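Local coordinates for uncharacterized protein (Borrelia turicatae, PDB 5VJ4) that is of uncharacterised function but is a putative surface protein, probably a lipoprotein that binds lipid, from a gene differentially regulated during the tick-mammal transmission cycle, at residues 261-264 and 265-269; 240-243 and 244-247; 315-318 and 319-323; 215-218 and 219-222; 178-181 and 182-186. All coordinates share one frame; numbering follows the deposited sequence.

Interaction 1 of 5, residues 261-264 and 265-269; sequences YDKD and KFNNV
The ring of Y261 lies over the side chain of K265, four residues further on, where the chain turns into helix 263-301. K265 CB sits above one face of the ring, displaced toward its rim, in a CH-pi contact 3.9 Å from the centroid and 21° off the ring normal. With CG of Y261 anti to the backbone N (chi1 -163°), the ring reaches forward over the first helical turn; F266 CB meets its edge, 3.9 Å from Y261 CE1. The phenol OH continues toward V269 and shares a weak hydrogen bond with T334 OG1 of helix 308-334.

D262 is the N-cap residue, and its carbonyl O receives F266 N in a nearly straight bond of 3.1 Å. Its carboxylate crosses the extended chain of K265 at about a right angle, OD2 lying 3.6 Å from K265 CG. On another side of the turn, K263 and N267 cross obliquely. The lysine chain bends at chi2 (65°) and again at chi4, which brings NZ within 3.0 Å of N267 OD1 in a hydrogen bond. Y238 OH bonds to both K263 NZ and N267 ND2, linking the pair to the loop before helix 243-256.

The first turn thus joins an aromatic-aliphatic contact on its buried side to a polar network on its outer side. D262 OD2 and K265 NZ, 4.1 Å apart, form no salt bridge, and any attraction between them is probably modest.

Interaction 2 of 5, residues 240-243 and 244-247; sequences WLDA and DDRA. With SO4 (sulfate ion), chain E.
D242 is the N-cap of helix 243-256, its side chain accepting from D244 N and D245 N. D242 OD1 takes D245 N at 2.9 Å and OD2 takes D244 N at 3.0 Å, so each carboxylate oxygen accepts from one amide of the first turn. Each amide approaches from above the carboxylate plane, D244 N by as much as 62°. The cap is possible because D242 CG stands between its own backbone N and carbonyl carbon (chi1 85°), turning the carboxylate over the helix end.

The other side of this turn holds a sulfate, probably from the crystallisation liquor. A243 N donates to its O4, while NH1 and NH2 of R246 both point to O2, the shorter bond being 2.7 Å from NH2. The sulfate lies at the guanidinium edge; one face of the guanidinium rests on the backbone at D242 C and A243 CA. A bend at chi3 folds the arginine back over the turn, and the helix amide end probably adds to the attraction for the anion.

In the next shell, L241 CB packs 3.6 Å from D245 CB. The D245 carboxylate stands nearly perpendicular to that of D242. D242 OD1 and D245 OD2, both acceptors, lie 3.0 Å apart; the salt bridges of D245 to R286 through OD1 and to R220 through OD2 probably offset the repulsion. The backbone closes the turn with R246 N donating to D242 O at 2.8 Å, almost straight at 176°.

Interaction 3 of 5, residues 315-318 and 319-323; sequences LNRF and KGEYY
K319 N, G320 N, E321 N and Y322 N donate in turn to the carbonyl oxygens of L315, N316, R317 and F318, an unbroken run of i to i+4 bonds in the middle of helix 308-334. Over this backbone R317 and E321 make a salt bridge one turn apart. The donor is R317 NE, 2.7 Å from E321 OE2, and the N-H...O angle of 147° shows a bent bond. OE2 is met nearly along its C-O axis but is tilted out of the guanidinium plane, and the planes of the two charged groups are 43° apart. With CG of R317 anti to the backbone N (chi1 166°), the arginine chain runs alongside the helix toward the acid.

F318 comes up beside the same glutamate. Their side chains lie side by side and point the same way, with ring and carboxylate planes almost perpendicular. E321 OE1 is at the ring edge, 4.1 Å from F318 CD1, while F318 CE1 lies over the centre of the R317 guanidinium. The carboxylate divides its two oxygens: OE2 takes R317 NE, and OE1 is hydrogen-bonded to Y348 OH.

Two helices flank this segment. F318 and L315 pack against F352 of helix 345-365, where F318 also meets the Y351 ring, and L315 with K319 reaches H292 of helix 263-301.

Interaction 4 of 5, residues 215-218 and 219-222; sequences VYYA and PRFR
R220, on the short helix 218-222, brings its guanidinium over one face of the ring of Y217, which lies just before the helix. R220 CB lies 3.4 Å from Y217 O, and CG turns to Y216 O. CD continues past that oxygen and comes within 3.7 Å of Y217 CD2. NE is also 3.5 Å from Y216 O, which sits over one face of the guanidinium, offset toward the rim. R220 CZ stands 4.4 Å from the Y217 ring centroid and 12° off the ring normal, a cation-pi contact. At the tip, R220 NH1 lies over the centre of the ring, 3.2 Å from Y217 CZ, its closest ring atom. Ring and guanidinium planes are 74° apart, so the group points NH1 at the ring face and does not stack flat on it. The chain is extended from CG to NE (chi2 173°), which carries the group that far.

Around this pair the backbone closes the turn: F221 N donates to Y217 O at 3.0 Å and R222 N to A218 O at 2.9 Å. P219 has no N-H to offer, and its CD lies 3.4 Å from V215 O, where an i+4 amide would otherwise come. F221 turns to helix 176-201, where its ring meets Y189 edge-to-face.

Besides D245, the buried R220 has a second acid, D283, on NH2, and R286 is close. Two carboxylates and an aromatic face would together favour a charged guanidinium here and probably compensate for its burial.

Interaction 5 of 5, residues 178-181 and 182-186; sequences VKTR and LQNMC. With SO4 (sulfate ion), chain I.
L182 makes the tightly packed part of this turn of helix 176-201, buried among I170 of helix 145-171, W240, and F224 and V228 of helix 224-229. Its contact with V178, one turn back, is a loose apolar one, V178 CG2 lying 4.4 Å from L182 CD1. L182 CG is anti to the carbonyl carbon (chi1 -65°), which carries the isobutyl group back alongside V178 O. M185, present as selenomethionine, continues this surface toward W240.

The side formed by K179 and Q183 is looser and more polar. K179, extended to its tip, crosses Q183 obliquely, and the approach is a carbon against an amide: K179 CE lies 3.7 Å from Q183 NE2. T180 and N184 face the second subunit, packing on its D235 and N271. They run side by side, pointing the same way, with T180 CG2 4.0 Å from N184 ND2. Between these rows the helix is held by its backbone, Q183 N to K179 O at 3.1 Å and N184 N to T180 O at 3.0 Å, whereas the bond from L182 N to V178 O is weak.

R181 reaches away from these groups. Its extended chain brings NH2 to a sulfate oxygen, O1, 2.7 Å off with the anion at the guanidinium edge, and NH2 also has a salt bridge to D235. The same sulfate is hydrogen-bonded to R181 NE of the second subunit. The arrangement is that of an amphipathic helix, with an apolar stripe toward the helical bundle and, at the subunit interface, a pair of R181 side chains bridged by a sulfate, probably from the crystallisation liquor.

The five contacts lie on, or at the start of, five helices of an all-helical chain and follow the order 5, 4, 2, 1, 3 along it. Interactions 2, 4 and 5 form a connected group. Interactions 2 and 4, with centres about 10 Å apart, are joined by the bridge between D245 and R220; interaction 5 touches 2 through W240 and M185, and 4 through F221 and C186. Interaction 1 stands apart, about 17 Å from interaction 2 between centres. Interaction 3 lies about 39 Å from interaction 5 between centres, on the opposite side of the chain's centre. Helix 263-301, which carries interaction 1, also packs against interactions 2, 3 and 4 and thus runs past all three.

Interaction 1 of 5, residues 261-264 and 265-269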
# COMPACT_ATOMS: atom_id res chain seq x y z
N TYR A 261 14.00 10.19 -15.11
CA TYR A 261 13.09 10.12 -13.94
C TYR A 261 13.67 11.07 -12.90
O TYR A 261 14.80 10.89 -12.46
CB TYR A 261 13.08 8.70 -13.36
CG TYR A 261 11.93 8.38 -12.45
CD1 TYR A 261 11.94 8.75 -11.08
CD2 TYR A 261 10.84 7.68 -12.93
CE1 TYR A 261 10.88 8.45 -10.24
CE2 TYR A 261 9.77 7.38 -12.10
CZ TYR A 261 9.79 7.76 -10.77
OH TYR A 261 8.72 7.47 -9.98
N ASP A 262 12.91 12.07 -12.48
CA ASP A 262 13.49 13.14 -11.67
C ASP A 262 12.94 13.18 -10.24
O ASP A 262 11.96 12.49 -9.90
CB ASP A 262 13.26 14.49 -12.36
CG ASP A 262 11.76 14.86 -12.49
OD1 ASP A 262 11.41 16.04 -12.32
OD2 ASP A 262 10.93 13.95 -12.77
N LYS A 263 13.55 14.02 -9.41
CA LYS A 263 13.21 14.16 -8.00
C LYS A 263 11.72 14.37 -7.72
O LYS A 263 11.20 13.91 -6.70
CB LYS A 263 14.05 15.25 -7.35
CG LYS A 263 14.06 15.27 -5.82
CD LYS A 263 14.69 14.04 -5.15
CE LYS A 263 14.86 14.16 -3.63
NZ LYS A 263 13.72 14.89 -2.98
N ASP A 264 11.03 15.03 -8.65
CA ASP A 264 9.61 15.33 -8.46
C ASP A 264 8.76 14.08 -8.60
O ASP A 264 7.84 13.86 -7.79
CB ASP A 264 9.13 16.40 -9.44
CG ASP A 264 9.55 17.80 -9.05
OD1 ASP A 264 10.00 17.99 -7.90
OD2 ASP A 264 9.42 18.72 -9.89
N LYS A 265 9.06 13.28 -9.64
CA LYS A 265 8.35 12.04 -9.87
C LYS A 265 8.53 11.10 -8.69
O LYS A 265 7.56 10.53 -8.17
CB LYS A 265 8.83 11.38 -11.14
CG LYS A 265 8.06 11.85 -12.35
CD LYS A 265 8.66 11.21 -13.59
CE LYS A 265 8.35 11.96 -14.87
NZ LYS A 265 9.46 11.59 -15.80
N PHE A 266 9.78 11.00 -8.25
CA PHE A 266 10.15 10.15 -7.13
C PHE A 266 9.35 10.57 -5.92
O PHE A 266 8.72 9.74 -5.26
CB PHE A 266 11.64 10.28 -6.86
CG PHE A 266 12.10 9.62 -5.61
CD1 PHE A 266 12.23 8.22 -5.54
CD2 PHE A 266 12.45 10.38 -4.49
CE1 PHE A 266 12.70 7.60 -4.38
CE2 PHE A 266 12.91 9.76 -3.32
CZ PHE A 266 13.04 8.37 -3.27
N ASN A 267 9.36 11.87 -5.64
CA ASN A 267 8.58 12.35 -4.52
C ASN A 267 7.08 12.13 -4.62
O ASN A 267 6.43 11.96 -3.59
CB ASN A 267 8.91 13.79 -4.20
CG ASN A 267 10.26 13.93 -3.53
OD1 ASN A 267 10.81 15.02 -3.45
ND2 ASN A 267 10.80 12.83 -3.02
N ASN A 268 6.54 12.10 -5.85
CA ASN A 268 5.12 11.89 -5.98
C ASN A 268 4.68 10.49 -5.57
O ASN A 268 3.64 10.32 -4.91
CB ASN A 268 4.53 12.25 -7.35
CG ASN A 268 2.99 12.14 -7.35
OD1 ASN A 268 2.34 11.93 -8.38
ND2 ASN A 268 2.39 12.26 -6.16
N VAL A 269 5.47 9.48 -5.92
CA VAL A 269 5.09 8.13 -5.48
C VAL A 269 5.15 8.01 -3.97
O VAL A 269 4.26 7.39 -3.36
CB VAL A 269 5.80 6.96 -6.19
CG1 VAL A 269 5.54 7.03 -7.66
CG2 VAL A 269 7.26 7.15 -6.07

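Interaction 2 of 5, residues 240-243 and 244-247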
# COMPACT_ATOMS: atom_id res chain seq x y z
N TRP A 240 7.53 13.63 8.46
CA TRP A 240 7.47 12.56 9.45
C TRP A 240 8.76 11.79 9.64
O TRP A 240 8.93 11.11 10.66
CB TRP A 240 6.42 11.58 9.03
CG TRP A 240 5.09 12.16 8.91
CD1 TRP A 240 4.55 12.75 7.81
CD2 TRP A 240 4.07 12.16 9.92
NE1 TRP A 240 3.24 13.12 8.07
CE2 TRP A 240 2.93 12.77 9.36
CE3 TRP A 240 4.01 11.69 11.24
CZ2 TRP A 240 1.74 12.94 10.07
CZ3 TRP A 240 2.82 11.86 11.96
CH2 TRP A 240 1.70 12.48 11.37
N LEU A 241 9.64 11.86 8.64
CA LEU A 241 10.96 11.23 8.66
C LEU A 241 11.91 11.96 9.58
O LEU A 241 11.94 13.19 9.60
CB LEU A 241 11.57 11.22 7.26
CG LEU A 241 10.65 10.66 6.15
CD1 LEU A 241 11.32 10.57 4.80
CD2 LEU A 241 10.13 9.29 6.50
N ASP A 242 12.68 11.19 10.36
CA ASP A 242 13.80 11.75 11.12
C ASP A 242 15.05 11.83 10.23
O ASP A 242 15.03 11.44 9.05
CB ASP A 242 14.09 10.89 12.34
CG ASP A 242 15.01 9.73 12.02
OD1 ASP A 242 14.62 8.94 11.12
OD2 ASP A 242 16.11 9.64 12.63
N ALA A 243 16.16 12.29 10.80
CA ALA A 243 17.39 12.42 10.03
C ALA A 243 17.83 11.12 9.37
O ALA A 243 18.16 11.10 8.18
CB ALA A 243 18.48 12.99 10.91
N ASP A 244 17.78 10.03 10.13
CA ASP A 244 18.16 8.72 9.62
C ASP A 244 17.31 8.33 8.44
O ASP A 244 17.83 7.90 7.40
CB ASP A 244 18.05 7.65 10.70
CG ASP A 244 19.15 7.74 11.75
OD1 ASP A 244 20.24 8.31 11.46
OD2 ASP A 244 18.90 7.25 12.87
N ASP A 245 15.99 8.50 8.60
CA ASP A 245 15.07 8.22 7.51
C ASP A 245 15.39 9.08 6.30
O ASP A 245 15.52 8.54 5.19
CB ASP A 245 13.64 8.38 7.96
CG ASP A 245 13.21 7.29 8.94
OD1 ASP A 245 13.80 6.20 8.92
OD2 ASP A 245 12.29 7.54 9.75
N ARG A 246 15.57 10.38 6.51
CA ARG A 246 15.97 11.31 5.44
C ARG A 246 17.18 10.79 4.69
O ARG A 246 17.11 10.60 3.45
CB ARG A 246 16.22 12.72 5.96
CG ARG A 246 14.92 13.42 6.31
CD ARG A 246 15.03 14.91 6.56
NE ARG A 246 15.97 15.22 7.62
CZ ARG A 246 15.66 15.26 8.91
NH1 ARG A 246 16.59 15.57 9.81
NH2 ARG A 246 14.42 14.98 9.29
N ALA A 247 18.25 10.49 5.45
CA ALA A 247 19.45 9.85 4.87
C ALA A 247 19.09 8.71 3.94
O ALA A 247 19.45 8.73 2.75
CB ALA A 247 20.42 9.38 5.94
S SO4 E . 15.18 15.14 13.31
O1 SO4 E . 16.53 15.74 13.42
O2 SO4 E . 14.69 15.33 11.94
O3 SO4 E . 14.21 15.74 14.27
O4 SO4 E . 15.29 13.69 13.54

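Interaction 3 of 5, residues 315-318 and 319-323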
# COMPACT_ATOMS: atom_id res chain seq x y z
N LEU A 315 27.96 -11.14 -5.63
CA LEU A 315 27.77 -9.92 -4.88
C LEU A 315 27.37 -8.80 -5.82
O LEU A 315 26.37 -8.13 -5.58
CB LEU A 315 29.02 -9.51 -4.11
CG LEU A 315 28.84 -8.31 -3.17
CD1 LEU A 315 28.03 -8.72 -1.94
CD2 LEU A 315 30.17 -7.71 -2.72
N ASN A 316 28.14 -8.62 -6.89
CA ASN A 316 27.83 -7.55 -7.84
C ASN A 316 26.53 -7.77 -8.57
O ASN A 316 25.75 -6.83 -8.74
CB ASN A 316 28.97 -7.30 -8.80
CG ASN A 316 30.16 -6.69 -8.10
OD1 ASN A 316 30.01 -6.11 -7.03
ND2 ASN A 316 31.34 -6.81 -8.69
N ARG A 317 26.28 -9.01 -8.96
CA ARG A 317 25.07 -9.34 -9.69
C ARG A 317 23.85 -9.07 -8.82
O ARG A 317 22.88 -8.46 -9.27
CB ARG A 317 25.11 -10.79 -10.17
CG ARG A 317 23.78 -11.33 -10.64
CD ARG A 317 23.88 -12.84 -10.73
NE ARG A 317 22.61 -13.52 -10.45
CZ ARG A 317 22.51 -14.74 -9.92
NH1 ARG A 317 23.61 -15.41 -9.58
NH2 ARG A 317 21.31 -15.29 -9.74
N PHE A 318 23.92 -9.52 -7.58
CA PHE A 318 22.82 -9.35 -6.65
C PHE A 318 22.51 -7.89 -6.40
O PHE A 318 21.36 -7.51 -6.50
CB PHE A 318 23.09 -10.06 -5.33
CG PHE A 318 22.84 -11.53 -5.37
CD1 PHE A 318 22.00 -12.08 -6.33
CD2 PHE A 318 23.41 -12.39 -4.42
CE1 PHE A 318 21.75 -13.44 -6.37
CE2 PHE A 318 23.17 -13.75 -4.45
CZ PHE A 318 22.33 -14.28 -5.42
N LYS A 319 23.54 -7.08 -6.10
CA LYS A 319 23.36 -5.63 -5.94
C LYS A 319 22.67 -5.07 -7.19
O LYS A 319 21.70 -4.35 -7.08
CB LYS A 319 24.68 -4.92 -5.67
CG LYS A 319 24.53 -3.46 -5.27
CD LYS A 319 25.85 -2.79 -4.87
CE LYS A 319 25.82 -1.27 -5.14
NZ LYS A 319 26.61 -0.38 -4.23
N GLY A 320 23.16 -5.45 -8.36
CA GLY A 320 22.56 -5.01 -9.61
C GLY A 320 21.08 -5.32 -9.67
O GLY A 320 20.26 -4.41 -9.80
N GLU A 321 20.74 -6.60 -9.54
CA GLU A 321 19.33 -7.06 -9.59
C GLU A 321 18.45 -6.26 -8.64
O GLU A 321 17.34 -5.88 -9.00
CB GLU A 321 19.20 -8.55 -9.26
CG GLU A 321 19.89 -9.52 -10.20
CD GLU A 321 19.79 -10.97 -9.74
OE1 GLU A 321 18.91 -11.29 -8.90
OE2 GLU A 321 20.59 -11.81 -10.21
N TYR A 322 18.94 -5.99 -7.43
CA TYR A 322 18.14 -5.26 -6.44
C TYR A 322 17.91 -3.81 -6.87
O TYR A 322 16.76 -3.40 -7.04
CB TYR A 322 18.76 -5.34 -5.02
CG TYR A 322 17.89 -4.73 -3.96
CD1 TYR A 322 16.52 -5.06 -3.87
CD2 TYR A 322 18.41 -3.82 -3.04
CE1 TYR A 322 15.69 -4.47 -2.91
CE2 TYR A 322 17.58 -3.22 -2.06
CZ TYR A 322 16.22 -3.55 -2.01
OH TYR A 322 15.39 -3.00 -1.07
N TYR A 323 18.99 -3.05 -7.07
CA TYR A 323 18.91 -1.68 -7.57
C TYR A 323 18.00 -1.55 -8.80
O TYR A 323 17.18 -0.64 -8.89
CB TYR A 323 20.30 -1.16 -7.89
CG TYR A 323 21.10 -0.67 -6.69
CD1 TYR A 323 20.81 -1.07 -5.37
CD2 TYR A 323 22.20 0.18 -6.89
CE1 TYR A 323 21.58 -0.61 -4.29
CE2 TYR A 323 22.96 0.65 -5.83
CZ TYR A 323 22.67 0.25 -4.54
OH TYR A 323 23.47 0.74 -3.53

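Interaction 4 of 5, residues 215-218 and 219-222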
# COMPACT_ATOMS: atom_id res chain seq x y z
N VAL A 215 14.34 -0.81 16.50
CA VAL A 215 14.73 0.52 16.97
C VAL A 215 14.65 1.59 15.89
O VAL A 215 14.73 2.77 16.20
CB VAL A 215 16.11 0.58 17.65
CG1 VAL A 215 16.08 -0.12 19.01
CG2 VAL A 215 17.18 0.03 16.72
N TYR A 216 14.48 1.19 14.63
CA TYR A 216 14.20 2.12 13.56
C TYR A 216 13.03 3.06 13.90
O TYR A 216 12.91 4.14 13.31
CB TYR A 216 13.87 1.40 12.24
CG TYR A 216 15.00 0.61 11.59
CD1 TYR A 216 16.34 0.94 11.79
CD2 TYR A 216 14.71 -0.45 10.73
CE1 TYR A 216 17.36 0.23 11.16
CE2 TYR A 216 15.73 -1.18 10.11
CZ TYR A 216 17.04 -0.85 10.34
OH TYR A 216 18.03 -1.57 9.75
N TYR A 217 12.19 2.64 14.85
CA TYR A 217 10.92 3.33 15.08
C TYR A 217 11.01 4.37 16.18
O TYR A 217 10.16 5.25 16.27
CB TYR A 217 9.75 2.32 15.27
CG TYR A 217 9.28 1.75 13.93
CD1 TYR A 217 9.86 0.60 13.40
CD2 TYR A 217 8.28 2.38 13.17
CE1 TYR A 217 9.47 0.09 12.16
CE2 TYR A 217 7.89 1.89 11.91
CZ TYR A 217 8.49 0.74 11.41
OH TYR A 217 8.12 0.23 10.18
N ALA A 218 12.05 4.28 17.02
CA ALA A 218 12.22 5.23 18.11
C ALA A 218 12.29 6.69 17.62
O ALA A 218 11.46 7.51 18.06
CB ALA A 218 13.41 4.85 18.95
N PRO A 219 13.22 7.01 16.67
CA PRO A 219 13.20 8.32 16.05
C PRO A 219 11.81 8.73 15.55
O PRO A 219 11.44 9.91 15.69
CB PRO A 219 14.08 8.13 14.83
CG PRO A 219 15.06 7.12 15.25
CD PRO A 219 14.25 6.17 16.03
N ARG A 220 11.08 7.77 14.98
CA ARG A 220 9.84 8.07 14.31
C ARG A 220 8.78 8.53 15.31
O ARG A 220 7.97 9.41 14.99
CB ARG A 220 9.39 6.91 13.42
CG ARG A 220 10.45 6.49 12.41
CD ARG A 220 10.07 5.23 11.63
NE ARG A 220 10.97 4.99 10.52
CZ ARG A 220 11.35 3.79 10.09
NH1 ARG A 220 10.92 2.69 10.69
NH2 ARG A 220 12.20 3.67 9.07
N PHE A 221 8.82 7.97 16.52
CA PHE A 221 7.93 8.39 17.60
C PHE A 221 8.42 9.70 18.19
O PHE A 221 7.64 10.65 18.32
CB PHE A 221 7.84 7.33 18.68
CG PHE A 221 6.91 6.20 18.36
CD1 PHE A 221 5.56 6.40 18.26
CD2 PHE A 221 7.40 4.91 18.23
CE1 PHE A 221 4.70 5.34 17.98
CE2 PHE A 221 6.55 3.84 17.95
CZ PHE A 221 5.20 4.06 17.82
N ARG A 222 9.71 9.75 18.53
CA ARG A 222 10.32 10.97 19.06
C ARG A 222 9.97 12.22 18.27
O ARG A 222 9.74 13.29 18.85
CB ARG A 222 11.82 10.84 19.14
CG ARG A 222 12.32 10.62 20.54
CD ARG A 222 13.80 10.86 20.54
NE ARG A 222 14.54 9.72 20.00
CZ ARG A 222 14.82 8.61 20.68
NH1 ARG A 222 14.41 8.44 21.96
NH2 ARG A 222 15.53 7.67 20.06

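Interaction 5 of 5, residues 178-181 and 182-186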
# COMPACT_ATOMS: atom_id res chain seq x y z
N VAL A 178 -4.41 18.59 16.78
CA VAL A 178 -3.71 17.57 15.98
C VAL A 178 -3.70 16.18 16.61
O VAL A 178 -3.20 15.23 16.00
CB VAL A 178 -2.26 17.99 15.61
CG1 VAL A 178 -2.26 19.21 14.68
CG2 VAL A 178 -1.40 18.22 16.86
N LYS A 179 -4.23 16.06 17.82
CA LYS A 179 -4.24 14.80 18.59
C LYS A 179 -4.53 13.57 17.71
O LYS A 179 -3.69 12.66 17.60
CB LYS A 179 -5.26 14.89 19.74
CG LYS A 179 -5.21 13.75 20.74
CD LYS A 179 -6.49 13.65 21.55
CE LYS A 179 -6.30 12.82 22.81
NZ LYS A 179 -7.63 12.40 23.34
N THR A 180 -5.70 13.58 17.07
CA THR A 180 -6.16 12.47 16.25
C THR A 180 -5.10 12.03 15.26
O THR A 180 -4.73 10.85 15.23
CB THR A 180 -7.49 12.81 15.52
OG1 THR A 180 -8.53 12.90 16.48
CG2 THR A 180 -7.89 11.73 14.57
N ARG A 181 -4.60 12.97 14.47
CA ARG A 181 -3.73 12.63 13.35
C ARG A 181 -2.47 11.93 13.82
O ARG A 181 -1.94 11.06 13.10
CB ARG A 181 -3.36 13.85 12.53
CG ARG A 181 -3.17 13.54 11.06
CD ARG A 181 -3.08 14.80 10.27
NE ARG A 181 -2.56 14.57 8.93
CZ ARG A 181 -2.04 15.52 8.16
NH1 ARG A 181 -1.97 16.78 8.60
NH2 ARG A 181 -1.62 15.22 6.94
N LEU A 182 -1.99 12.32 15.00
CA LEU A 182 -0.84 11.66 15.58
C LEU A 182 -1.16 10.24 16.03
O LEU A 182 -0.40 9.31 15.73
CB LEU A 182 -0.23 12.49 16.69
CG LEU A 182 0.38 13.82 16.23
CD1 LEU A 182 0.90 14.55 17.45
CD2 LEU A 182 1.50 13.67 15.20
N GLN A 183 -2.29 10.07 16.72
CA GLN A 183 -2.72 8.74 17.14
C GLN A 183 -2.79 7.79 15.94
O GLN A 183 -2.25 6.68 16.01
CB GLN A 183 -4.06 8.81 17.84
CG GLN A 183 -4.01 9.45 19.21
CD GLN A 183 -5.39 9.67 19.80
OE1 GLN A 183 -6.36 9.88 19.07
NE2 GLN A 183 -5.47 9.63 21.13
N ASN A 184 -3.40 8.24 14.83
CA ASN A 184 -3.46 7.40 13.64
C ASN A 184 -2.09 6.96 13.17
O ASN A 184 -1.88 5.78 12.88
CB ASN A 184 -4.24 8.08 12.53
CG ASN A 184 -5.66 8.38 12.95
OD1 ASN A 184 -6.05 8.10 14.08
ND2 ASN A 184 -6.44 8.94 12.04
N MSE A 185 -1.14 7.89 13.12
CA MSE A 185 0.20 7.51 12.77
C MSE A 185 0.72 6.56 13.83
O MSE A 185 1.29 5.51 13.49
CB MSE A 185 1.12 8.70 12.58
CG MSE A 185 2.37 8.33 11.76
SE MSE A 185 1.99 7.62 9.94
CE MSE A 185 1.34 9.33 9.16
N CYS A 186 0.50 6.89 15.09
CA CYS A 186 0.91 6.01 16.19
C CYS A 186 0.46 4.57 15.88
O CYS A 186 1.30 3.67 15.86
CB CYS A 186 0.39 6.51 17.53
SG CYS A 186 1.00 5.62 18.97
S SO4 I . -3.10 12.44 4.99
O1 SO4 I . -1.88 13.27 5.12
O2 SO4 I . -2.85 11.61 3.78
O3 SO4 I . -3.33 11.59 6.21
O4 SO4 I . -4.22 13.39 4.71